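Local coordinates for endo-beta-1,4-xylanase Xyn10C (Pseudomonas cellulosa, PDB 1GNY), which cleaves internal beta-1,4 linkages of xylan with its C-terminal catalytic domain and binds xylan chains through an N-terminal CBM15 module, the part in this structure, at residues N2-V7 with S144-L149; G43-I48 with D125-I130; D56-M61 with T109-E114; Q77-L82 with G89-L94. One frame throughout, in Å; residues are numbered along the deposited sequence.

Contact 1: residues N2-V7 with S144-L149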
# COMPACT_ATOMS: atom_id res chain seq x y z
N ASN A 2 -9.86 -17.06 -9.64
CA ASN A 2 -9.15 -16.94 -8.36
C ASN A 2 -9.89 -16.11 -7.30
O ASN A 2 -10.77 -15.33 -7.62
CB ASN A 2 -7.75 -16.42 -8.57
CG ASN A 2 -6.80 -17.48 -9.20
OD1 ASN A 2 -5.67 -17.17 -9.58
ND2 ASN A 2 -7.26 -18.72 -9.27
N VAL A 3 -9.49 -16.30 -6.05
CA VAL A 3 -10.06 -15.56 -4.91
C VAL A 3 -9.71 -14.06 -5.05
O VAL A 3 -8.54 -13.74 -5.25
CB VAL A 3 -9.51 -16.02 -3.55
CG1 VAL A 3 -10.05 -15.16 -2.40
CG2 VAL A 3 -9.83 -17.49 -3.28
N VAL A 4 -10.72 -13.21 -4.98
CA VAL A 4 -10.54 -11.75 -5.02
C VAL A 4 -11.02 -11.13 -3.73
O VAL A 4 -12.19 -11.31 -3.32
CB VAL A 4 -11.30 -11.10 -6.20
CG1 VAL A 4 -11.12 -9.57 -6.18
CG2 VAL A 4 -10.80 -11.71 -7.51
N ILE A 5 -10.12 -10.40 -3.08
CA ILE A 5 -10.42 -9.67 -1.82
C ILE A 5 -10.56 -8.19 -2.19
O ILE A 5 -9.60 -7.60 -2.73
CB ILE A 5 -9.28 -9.83 -0.81
CG1 ILE A 5 -9.14 -11.29 -0.39
CG2 ILE A 5 -9.48 -8.90 0.45
CD1 ILE A 5 -7.90 -11.60 0.31
N GLU A 6 -11.72 -7.62 -1.87
CA GLU A 6 -11.97 -6.17 -2.04
C GLU A 6 -11.85 -5.54 -0.67
O GLU A 6 -12.63 -5.85 0.22
CB GLU A 6 -13.36 -5.89 -2.63
CG GLU A 6 -13.47 -6.49 -4.02
CD GLU A 6 -14.76 -6.14 -4.72
OE1 GLU A 6 -15.67 -5.57 -4.06
OE2 GLU A 6 -14.86 -6.44 -5.92
N VAL A 7 -10.87 -4.66 -0.49
CA VAL A 7 -10.58 -4.06 0.81
C VAL A 7 -11.56 -2.93 1.17
O VAL A 7 -11.88 -2.04 0.35
CB VAL A 7 -9.11 -3.53 0.85
CG1 VAL A 7 -8.76 -2.77 2.15
CG2 VAL A 7 -8.11 -4.66 0.61
N SER A 144 -9.43 2.45 -4.02
CA SER A 144 -9.73 1.01 -3.88
C SER A 144 -8.45 0.18 -3.84
O SER A 144 -7.41 0.58 -4.41
CB SER A 144 -10.60 0.52 -5.05
OG SER A 144 -9.89 0.53 -6.31
N VAL A 145 -8.56 -0.98 -3.20
CA VAL A 145 -7.47 -1.96 -3.17
C VAL A 145 -8.07 -3.34 -3.41
O VAL A 145 -9.00 -3.73 -2.72
CB VAL A 145 -6.69 -1.98 -1.84
CG1 VAL A 145 -5.59 -3.01 -1.86
CG2 VAL A 145 -6.13 -0.59 -1.51
N THR A 146 -7.59 -4.03 -4.43
CA THR A 146 -8.09 -5.38 -4.68
C THR A 146 -6.92 -6.36 -4.74
O THR A 146 -5.89 -6.08 -5.39
CB THR A 146 -9.11 -5.50 -5.85
OG1 THR A 146 -8.59 -6.19 -6.96
CG2 THR A 146 -9.63 -4.23 -6.33
N ILE A 147 -7.06 -7.45 -4.00
CA ILE A 147 -5.99 -8.46 -3.89
C ILE A 147 -6.49 -9.75 -4.53
O ILE A 147 -7.47 -10.31 -4.09
CB ILE A 147 -5.55 -8.67 -2.44
CG1 ILE A 147 -5.06 -7.32 -1.86
CG2 ILE A 147 -4.45 -9.73 -2.35
CD1 ILE A 147 -4.74 -7.30 -0.39
N THR A 148 -5.76 -10.22 -5.53
CA THR A 148 -6.11 -11.46 -6.23
C THR A 148 -5.12 -12.55 -5.83
O THR A 148 -3.95 -12.47 -6.17
CB THR A 148 -6.12 -11.27 -7.75
OG1 THR A 148 -7.10 -10.28 -8.10
CG2 THR A 148 -6.63 -12.51 -8.47
N LEU A 149 -5.61 -13.56 -5.13
CA LEU A 149 -4.75 -14.66 -4.64
C LEU A 149 -4.48 -15.67 -5.78
O LEU A 149 -5.27 -15.78 -6.73
CB LEU A 149 -5.41 -15.44 -3.49
CG LEU A 149 -5.95 -14.65 -2.30
CD1 LEU A 149 -6.50 -15.58 -1.26
CD2 LEU A 149 -4.86 -13.75 -1.69
O HOH W 1 -11.41 -1.48 -2.27
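Leu149 and Val3 meet where strand 2-6 pairs with the last strand of the module, 139-149, in one sheet of its beta-jelly-roll sandwich. From CB outward, Leu149 first lies 4.0 Å, at CB, from Val3 O, so the side chain starts beside a backbone carbonyl. With CG anti to the carbonyl carbon (chi1 -51°), the next atom comes up against Val3 CB. There the chain forks: Leu149 CD1 rests 3.8 Å from Val3 CG1, while CD2 reaches Ile5 CD1 at 4.2 Å. At the far end Val7 and Val145 lie side by side and point the same way, with Val7 CG2 3.9 Å from Val145 CG1.

The register comes from the main chain. Ile5 and Ile147 form a hydrogen-bonded antiparallel pair, in which Ile5 N donates to Ile147 O over 2.8 Å in an almost straight bond (177°) and Ile147 N answers to Ile5 O. Leu149 N to Val3 O and Val7 N to Val145 O extend the ladder on both flanks. Past the last direct bond, a water donates to Val7 O at 2.7 Å and accepts from Val145 N at 3.0 Å.

Ile5 and Ile147 share one face, where Ile147 also touches Ile48 of the facing sheet; Val4, Glu6, Thr146 and Thr148 share the other. Since every direct hydrogen bond here is between backbone atoms, the chemistry implies that the main chain fixes the alignment, while the side chains add apolar contact.

Contact 2: residues G43-I48 with D125-I130. With XYP (beta-D-xylopyranose), chain B.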
# COMPACT_ATOMS: atom_id res chain seq x y z
N GLY A 43 2.99 6.74 5.09
CA GLY A 43 2.00 6.06 4.28
C GLY A 43 0.68 5.79 4.97
O GLY A 43 0.37 6.36 6.01
N ALA A 44 -0.06 4.85 4.37
CA ALA A 44 -1.37 4.39 4.85
C ALA A 44 -1.43 2.88 4.71
O ALA A 44 -1.00 2.36 3.70
CB ALA A 44 -2.44 5.01 4.06
N VAL A 45 -1.96 2.23 5.75
CA VAL A 45 -2.00 0.76 5.83
C VAL A 45 -3.32 0.21 6.38
O VAL A 45 -4.08 0.94 7.03
CB VAL A 45 -0.85 0.21 6.75
CG1 VAL A 45 0.56 0.51 6.17
CG2 VAL A 45 -0.97 0.68 8.16
N PHE A 46 -3.52 -1.09 6.14
CA PHE A 46 -4.63 -1.86 6.68
C PHE A 46 -4.10 -3.27 6.91
O PHE A 46 -3.00 -3.62 6.45
CB PHE A 46 -5.84 -1.88 5.72
CG PHE A 46 -5.53 -2.53 4.39
CD1 PHE A 46 -4.95 -1.79 3.37
CD2 PHE A 46 -5.75 -3.90 4.20
CE1 PHE A 46 -4.61 -2.40 2.16
CE2 PHE A 46 -5.41 -4.50 2.99
CZ PHE A 46 -4.83 -3.75 1.99
N ASP A 47 -4.89 -4.09 7.58
CA ASP A 47 -4.48 -5.46 7.84
C ASP A 47 -5.31 -6.48 7.09
O ASP A 47 -6.53 -6.36 6.98
CB ASP A 47 -4.62 -5.81 9.32
CG ASP A 47 -3.78 -4.97 10.19
OD1 ASP A 47 -2.64 -4.59 9.80
OD2 ASP A 47 -4.17 -4.65 11.32
N ILE A 48 -4.63 -7.49 6.57
CA ILE A 48 -5.27 -8.69 6.08
C ILE A 48 -5.24 -9.64 7.27
O ILE A 48 -4.18 -10.01 7.80
CB ILE A 48 -4.57 -9.29 4.85
CG1 ILE A 48 -4.74 -8.39 3.62
CG2 ILE A 48 -5.11 -10.73 4.53
CD1 ILE A 48 -6.19 -8.16 3.13
N ASP A 125 -1.13 -11.48 11.38
CA ASP A 125 -1.86 -10.65 10.43
C ASP A 125 -0.76 -10.05 9.55
O ASP A 125 0.41 -9.96 9.95
CB ASP A 125 -2.60 -9.51 11.10
CG ASP A 125 -3.77 -9.96 11.98
OD1 ASP A 125 -4.41 -11.00 11.69
OD2 ASP A 125 -4.14 -9.27 12.98
N VAL A 126 -1.15 -9.67 8.35
CA VAL A 126 -0.22 -9.04 7.39
C VAL A 126 -0.67 -7.60 7.19
O VAL A 126 -1.82 -7.33 6.81
CB VAL A 126 -0.19 -9.81 6.08
CG1 VAL A 126 0.63 -9.08 5.01
CG2 VAL A 126 0.43 -11.17 6.32
N GLN A 127 0.28 -6.68 7.43
CA GLN A 127 0.06 -5.25 7.21
C GLN A 127 0.40 -4.91 5.79
O GLN A 127 1.52 -5.21 5.35
CB GLN A 127 0.91 -4.41 8.15
CG GLN A 127 0.73 -2.90 8.04
CD GLN A 127 1.47 -2.17 9.15
OE1 GLN A 127 0.87 -1.91 10.21
NE2 GLN A 127 2.73 -1.81 8.90
N VAL A 128 -0.54 -4.30 5.08
CA VAL A 128 -0.39 -3.94 3.67
C VAL A 128 -0.64 -2.45 3.50
O VAL A 128 -1.52 -1.89 4.17
CB VAL A 128 -1.41 -4.74 2.77
CG1 VAL A 128 -1.23 -4.37 1.28
CG2 VAL A 128 -1.27 -6.23 2.98
N GLY A 129 0.12 -1.78 2.65
CA GLY A 129 -0.16 -0.38 2.41
C GLY A 129 0.63 0.24 1.29
O GLY A 129 1.16 -0.51 0.44
N ILE A 130 0.62 1.56 1.26
CA ILE A 130 1.37 2.37 0.27
C ILE A 130 2.03 3.52 0.99
O ILE A 130 1.44 4.12 1.89
CB ILE A 130 0.45 2.82 -0.91
CG1 ILE A 130 1.29 3.37 -2.08
CG2 ILE A 130 -0.65 3.75 -0.44
CD1 ILE A 130 0.44 3.65 -3.36
C1 XYP B . 5.95 0.17 12.48
C2 XYP B . 5.44 0.32 11.06
C3 XYP B . 6.21 -0.58 10.10
C4 XYP B . 7.72 -0.43 10.32
C5 XYP B . 8.01 -0.59 11.80
O2 XYP B . 4.06 -0.04 11.00
O3 XYP B . 5.88 -0.26 8.75
O4 XYP B . 8.36 -1.46 9.59
O5 XYP B . 7.30 0.35 12.57
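Gln127 NE2, at the end of a side chain whose CG rests 3.7 Å from Val45 CB, is held by two acceptors. One is O2 of the xylose of chain B, 3.1 Å from Gln127 NE2 along a nearly straight N-H (171°); the other is Gln81 OE1 on the adjoining strand. The opposite end of the amide, OE1, accepts from Arg14 NH2, so neighbours at both ends fix its rotation. The amide is carried past Val45 by an extended chain whose CG stands anti to the backbone N (chi1 -178°); Val45 CG2 lies 3.9 Å from Gln127 CD. Cutting this side chain back to an alanine is likely to leave the sugar O2 and Gln81 OE1 without their donor and Arg14 without its amide acceptor, and to open a gap beside Val45.

Asp47 shares this face. Its carboxylate plane is only 6° from that of the Gln127 amide, and it is salt-bridged to Arg14 through OD1 and to Lys83 through OD2.

On the reverse face Val128 CB sits over the Phe46 ring in a CH-pi contact, 4.1 Å from the centroid, with the ring atom CZ nearest. Phe46 and Val128 also exchange two backbone hydrogen bonds, each of 2.9 Å (Phe46 N to Val128 O, Val128 N to Phe46 O). Gly129 CA comes within 3.1 Å of Ala44 O, a place where a CB would collide.

The middle strand of the five-stranded sheet, 126-133, and its neighbour 42-48 thus carry opposite chemistries: a polar, charge-backed sugar-binding face and an apolar core face.

Contact 3: residues D56-M61 with T109-E114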
# COMPACT_ATOMS: atom_id res chain seq x y z
N ASP A 56 2.54 -15.05 -4.41
CA ASP A 56 2.06 -14.93 -5.81
C ASP A 56 0.73 -14.14 -5.94
O ASP A 56 0.14 -14.09 -7.02
CB ASP A 56 2.00 -16.30 -6.52
CG ASP A 56 3.37 -16.98 -6.59
OD1 ASP A 56 4.37 -16.33 -6.91
OD2 ASP A 56 3.53 -18.17 -6.31
N ALA A 57 0.32 -13.47 -4.87
CA ALA A 57 -0.87 -12.61 -4.92
C ALA A 57 -0.52 -11.29 -5.61
O ALA A 57 0.62 -10.85 -5.56
CB ALA A 57 -1.41 -12.32 -3.52
N VAL A 58 -1.51 -10.69 -6.25
CA VAL A 58 -1.37 -9.39 -6.92
C VAL A 58 -2.22 -8.34 -6.21
O VAL A 58 -3.44 -8.50 -6.12
CB VAL A 58 -1.76 -9.44 -8.40
CG1 VAL A 58 -1.61 -8.08 -9.05
CG2 VAL A 58 -0.89 -10.49 -9.09
N ILE A 59 -1.58 -7.30 -5.71
CA ILE A 59 -2.25 -6.15 -5.09
C ILE A 59 -2.43 -5.08 -6.16
O ILE A 59 -1.45 -4.69 -6.82
CB ILE A 59 -1.39 -5.57 -3.92
CG1 ILE A 59 -1.09 -6.66 -2.89
CG2 ILE A 59 -2.08 -4.38 -3.26
CD1 ILE A 59 0.05 -6.29 -1.97
N ALA A 60 -3.66 -4.63 -6.35
CA ALA A 60 -3.92 -3.53 -7.31
C ALA A 60 -4.58 -2.38 -6.56
O ALA A 60 -5.63 -2.58 -5.92
CB ALA A 60 -4.80 -4.00 -8.44
N MET A 61 -3.98 -1.19 -6.62
CA MET A 61 -4.54 -0.01 -5.97
C MET A 61 -4.94 1.05 -6.98
O MET A 61 -4.15 1.37 -7.84
CB MET A 61 -3.51 0.60 -5.00
CG MET A 61 -3.10 -0.31 -3.91
SD MET A 61 -2.47 0.66 -2.48
CE MET A 61 -2.05 -0.69 -1.42
N THR A 109 0.18 -1.61 -9.30
CA THR A 109 0.15 -3.02 -8.93
C THR A 109 1.45 -3.50 -8.31
O THR A 109 2.55 -2.93 -8.53
CB THR A 109 -0.27 -3.93 -10.10
OG1 THR A 109 0.78 -3.99 -11.07
CG2 THR A 109 -1.48 -3.44 -10.85
N CYS A 110 1.32 -4.57 -7.52
CA CYS A 110 2.43 -5.15 -6.80
C CYS A 110 2.22 -6.63 -6.63
O CYS A 110 1.19 -7.04 -6.10
CB CYS A 110 2.55 -4.52 -5.41
SG CYS A 110 3.89 -5.17 -4.40
N THR A 111 3.16 -7.42 -7.12
CA THR A 111 3.10 -8.89 -6.95
C THR A 111 3.95 -9.31 -5.73
O THR A 111 5.13 -8.98 -5.64
CB THR A 111 3.59 -9.64 -8.19
OG1 THR A 111 2.72 -9.39 -9.29
CG2 THR A 111 3.50 -11.14 -8.01
N ILE A 112 3.33 -10.05 -4.82
CA ILE A 112 4.05 -10.59 -3.66
C ILE A 112 4.73 -11.89 -4.10
O ILE A 112 4.08 -12.82 -4.55
CB ILE A 112 3.08 -10.87 -2.47
CG1 ILE A 112 2.46 -9.57 -1.94
CG2 ILE A 112 3.82 -11.64 -1.36
CD1 ILE A 112 1.28 -9.76 -0.93
N ASP A 113 6.05 -11.94 -3.97
CA ASP A 113 6.83 -13.12 -4.35
C ASP A 113 8.16 -13.17 -3.56
O ASP A 113 9.15 -12.54 -3.96
CB ASP A 113 7.10 -13.09 -5.86
CG ASP A 113 7.87 -14.32 -6.36
OD1 ASP A 113 8.00 -15.33 -5.64
OD2 ASP A 113 8.39 -14.33 -7.50
N GLU A 114 8.14 -13.89 -2.45
CA GLU A 114 9.32 -14.10 -1.60
C GLU A 114 9.85 -15.53 -1.75
O GLU A 114 9.09 -16.50 -1.77
CB GLU A 114 9.02 -13.78 -0.13
CG GLU A 114 8.77 -12.29 0.14
CD GLU A 114 10.04 -11.45 -0.01
OE1 GLU A 114 10.93 -11.56 0.85
OE2 GLU A 114 10.14 -10.70 -1.00
O HOH W 2 6.57 -17.57 -7.81
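Ile59 and Cys110 face each other as a hydrogen-bonded antiparallel pair where strands 58-65 and 106-111 run side by side in the beta-jelly-roll sandwich. This is the tight half of the contact. Ile59 N donates to Cys110 O over 2.8 Å with an N-H angle of 169°, and Cys110 N returns a more bent bond to Ile59 O. Just beyond, the end methyls of two isoleucines meet in the core, Ile59 CD1 3.8 Å from Ile112 CD1. Both have CG1 anti to the carbonyl carbon, which leads their longer branches to this common point. Val128 of the other sheet and Leu54 add to the apolar surroundings, and Cys110 is tied by a disulfide to Cys93.

The opposite face is sparser: Val58 CG2 comes to 3.8 Å from Thr111 OG1, and Ala60 CB to 4.1 Å from Thr109 CG2, against hydroxyl-bearing side chains at the surface.

At the end of the ladder the pairing changes. Asp56, with a positive phi of 69°, gives its N to Ile112 O at 2.7 Å, while Ile112 N bonds to Ala57 O; this is the bonding pattern of a G1 beta bulge, with two residues set against one. Here the solvent side begins. Asp56 OD1 and Asp113 OD1 approach to 4.0 Å, like charges whose repulsion is probably eased by the water between them. That water donates to Asp56 OD1 at 2.7 Å and more weakly to Asp113 OD1.

Contact 4: residues Q77-L82 with G89-L94. With XYP (beta-D-xylopyranose), chain B; XYP (beta-D-xylopyranose), chain C; XYP (beta-D-xylopyranose), chain D.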
# COMPACT_ATOMS: atom_id res chain seq x y z
N GLN A 77 5.54 3.46 -3.09
CA GLN A 77 5.84 2.05 -2.83
C GLN A 77 4.68 1.33 -2.15
O GLN A 77 4.37 1.64 -1.01
CB GLN A 77 7.09 1.91 -1.95
CG GLN A 77 7.41 0.45 -1.56
CD GLN A 77 8.68 0.31 -0.75
OE1 GLN A 77 9.10 1.22 -0.02
NE2 GLN A 77 9.29 -0.86 -0.85
N ILE A 78 4.06 0.42 -2.87
CA ILE A 78 3.11 -0.56 -2.28
C ILE A 78 4.02 -1.57 -1.55
O ILE A 78 4.99 -2.03 -2.12
CB ILE A 78 2.21 -1.26 -3.33
CG1 ILE A 78 1.25 -0.25 -3.99
CG2 ILE A 78 1.44 -2.43 -2.71
CD1 ILE A 78 0.57 -0.77 -5.22
N PHE A 79 3.64 -1.99 -0.36
CA PHE A 79 4.42 -2.96 0.41
C PHE A 79 3.52 -3.84 1.27
O PHE A 79 2.36 -3.52 1.48
CB PHE A 79 5.47 -2.25 1.29
CG PHE A 79 4.87 -1.36 2.36
CD1 PHE A 79 4.35 -0.10 2.07
CD2 PHE A 79 4.80 -1.81 3.68
CE1 PHE A 79 3.80 0.71 3.06
CE2 PHE A 79 4.22 -1.04 4.65
CZ PHE A 79 3.73 0.24 4.36
N ALA A 80 4.07 -4.93 1.80
CA ALA A 80 3.38 -5.81 2.72
C ALA A 80 4.42 -6.35 3.70
O ALA A 80 5.58 -6.51 3.35
CB ALA A 80 2.68 -6.93 1.97
N GLN A 81 4.03 -6.60 4.94
CA GLN A 81 4.99 -7.13 5.95
C GLN A 81 4.21 -7.86 7.06
O GLN A 81 3.02 -7.60 7.31
CB GLN A 81 5.85 -5.99 6.58
CG GLN A 81 5.01 -4.89 7.24
CD GLN A 81 5.74 -3.58 7.60
OE1 GLN A 81 5.09 -2.52 7.60
NE2 GLN A 81 7.03 -3.65 8.01
N LEU A 82 4.90 -8.74 7.74
CA LEU A 82 4.33 -9.48 8.86
C LEU A 82 4.17 -8.59 10.08
O LEU A 82 5.12 -7.95 10.49
CB LEU A 82 5.25 -10.67 9.18
CG LEU A 82 5.44 -11.68 8.05
CD1 LEU A 82 6.38 -12.81 8.52
CD2 LEU A 82 4.12 -12.28 7.59
N GLY A 89 9.14 -8.89 4.81
CA GLY A 89 8.15 -8.32 3.90
C GLY A 89 8.44 -8.37 2.43
O GLY A 89 9.38 -9.03 1.98
N GLU A 90 7.58 -7.68 1.69
CA GLU A 90 7.68 -7.52 0.24
C GLU A 90 8.07 -6.06 0.02
O GLU A 90 7.26 -5.16 0.16
CB GLU A 90 6.36 -7.82 -0.50
CG GLU A 90 6.45 -7.61 -2.02
CD GLU A 90 7.60 -8.37 -2.67
OE1 GLU A 90 7.54 -9.61 -2.74
OE2 GLU A 90 8.59 -7.72 -3.09
N TRP A 91 9.33 -5.87 -0.38
CA TRP A 91 9.94 -4.55 -0.53
C TRP A 91 10.37 -4.21 -1.97
O TRP A 91 11.01 -3.19 -2.20
CB TRP A 91 11.19 -4.53 0.38
CG TRP A 91 10.85 -4.89 1.81
CD1 TRP A 91 11.22 -6.02 2.52
CD2 TRP A 91 10.06 -4.11 2.70
NE1 TRP A 91 10.69 -5.97 3.78
CE2 TRP A 91 9.98 -4.81 3.93
CE3 TRP A 91 9.44 -2.86 2.59
CZ2 TRP A 91 9.29 -4.30 5.03
CZ3 TRP A 91 8.75 -2.36 3.69
CH2 TRP A 91 8.67 -3.09 4.88
N ASP A 92 10.01 -5.03 -2.93
CA ASP A 92 10.52 -4.86 -4.32
C ASP A 92 9.58 -4.14 -5.32
O ASP A 92 9.90 -4.04 -6.53
CB ASP A 92 10.96 -6.22 -4.90
CG ASP A 92 12.10 -6.88 -4.11
OD1 ASP A 92 12.96 -6.17 -3.52
OD2 ASP A 92 12.20 -8.12 -4.02
N CYS A 93 8.46 -3.60 -4.84
CA CYS A 93 7.52 -2.88 -5.68
C CYS A 93 7.81 -1.40 -5.61
O CYS A 93 8.11 -0.89 -4.54
CB CYS A 93 6.09 -3.17 -5.25
SG CYS A 93 5.63 -4.91 -5.41
N LEU A 94 7.76 -0.72 -6.75
CA LEU A 94 7.95 0.73 -6.78
C LEU A 94 7.36 1.33 -8.03
O LEU A 94 7.44 0.74 -9.11
CB LEU A 94 9.44 1.09 -6.73
CG LEU A 94 9.73 2.58 -6.51
CD1 LEU A 94 9.33 2.99 -5.11
CD2 LEU A 94 11.19 2.84 -6.76
C1 XYP B . 5.95 0.17 12.48
C2 XYP B . 5.44 0.32 11.06
C3 XYP B . 6.21 -0.58 10.10
C4 XYP B . 7.72 -0.43 10.32
C5 XYP B . 8.01 -0.59 11.80
O2 XYP B . 4.06 -0.04 11.00
O3 XYP B . 5.88 -0.26 8.75
O4 XYP B . 8.36 -1.46 9.59
O5 XYP B . 7.30 0.35 12.57
C1 XYP C . 9.59 -1.15 8.92
C2 XYP C . 10.56 -2.28 9.20
C3 XYP C . 11.84 -1.99 8.45
C4 XYP C . 11.56 -1.80 6.98
C5 XYP C . 10.49 -0.74 6.83
O2 XYP C . 10.83 -2.36 10.60
O3 XYP C . 12.73 -3.09 8.52
O4 XYP C . 12.76 -1.36 6.34
O5 XYP C . 9.32 -1.06 7.60
C1 XYP D . 12.87 -1.81 5.01
C2 XYP D . 13.73 -0.80 4.27
C3 XYP D . 14.05 -1.29 2.87
C4 XYP D . 14.56 -2.71 2.93
C5 XYP D . 13.56 -3.54 3.72
O2 XYP D . 13.07 0.46 4.19
O3 XYP D . 15.00 -0.45 2.24
O4 XYP D . 14.62 -3.14 1.59
O5 XYP D . 13.42 -3.03 5.04
O HOH W 3 7.43 -3.22 -1.98
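The rings of Phe79 and Trp91 lie nearly parallel, 9° apart, yet slid so far that they barely overlap: the centroid of Phe79 is 5.9 Å from that of the indole six-membered ring. Their nearest atoms are Phe79 CD2 and Trp91 CZ3. Two amide nitrogens approach the rim of the indole in its plane, Gln81 NE2 at 3.6 Å from CH2 and Gln77 NE2 near CE3; Gln77 OE1 accepts a hydrogen bond from Gln131 NE2 on the adjoining strand. One indole face takes the xylose of chain D, whose C5 stands 3.5 Å above the plane, while Trp91 NE1 is hydrogen-bonded to Ser87 O.

This platform grows from the beta hairpin of strands 75-82 and 85-90, at the edge of the sheet that binds xylan. Gln81 NE2 donates to O4 of the chain B xylose at 3.0 Å, and weakly to O5 of the chain C sugar, which also borders Trp91 CH2. With an alanine in place of Trp91, the chain D sugar would probably lose its stacking surface and the chain C sugar its contact with CH2.

Where 91-92 bow away from the strand, one water bridges the two chains, donating to Ile78 O at 2.7 Å and Glu90 O, and accepting from Gln77 NE2 and Cys93 N.

Contact 2 is the most deeply placed, its centre about 6 Å from that of the chain, and contact 1 the most superficial, at about 13 Å; contact 3 is half buried and contact 4 buried, though its edge meets sugar. Contacts 1 and 3 share one sheet, joined by Thr146 O to Ala60 N (2.8 Å), contacts 2 and 4 the other, joined by Gly129 O to Phe79 N (3.0 Å). Between the sheets Val7 packs on Phe46, and a disulfide ties contact 4 covalently to contact 3. Contacts 1, 2 and 3 all have backbone ladders, contact 2 adding a sugar-binding amide on one face; contact 4, with one direct backbone bond, relies on side chains, water and sugar.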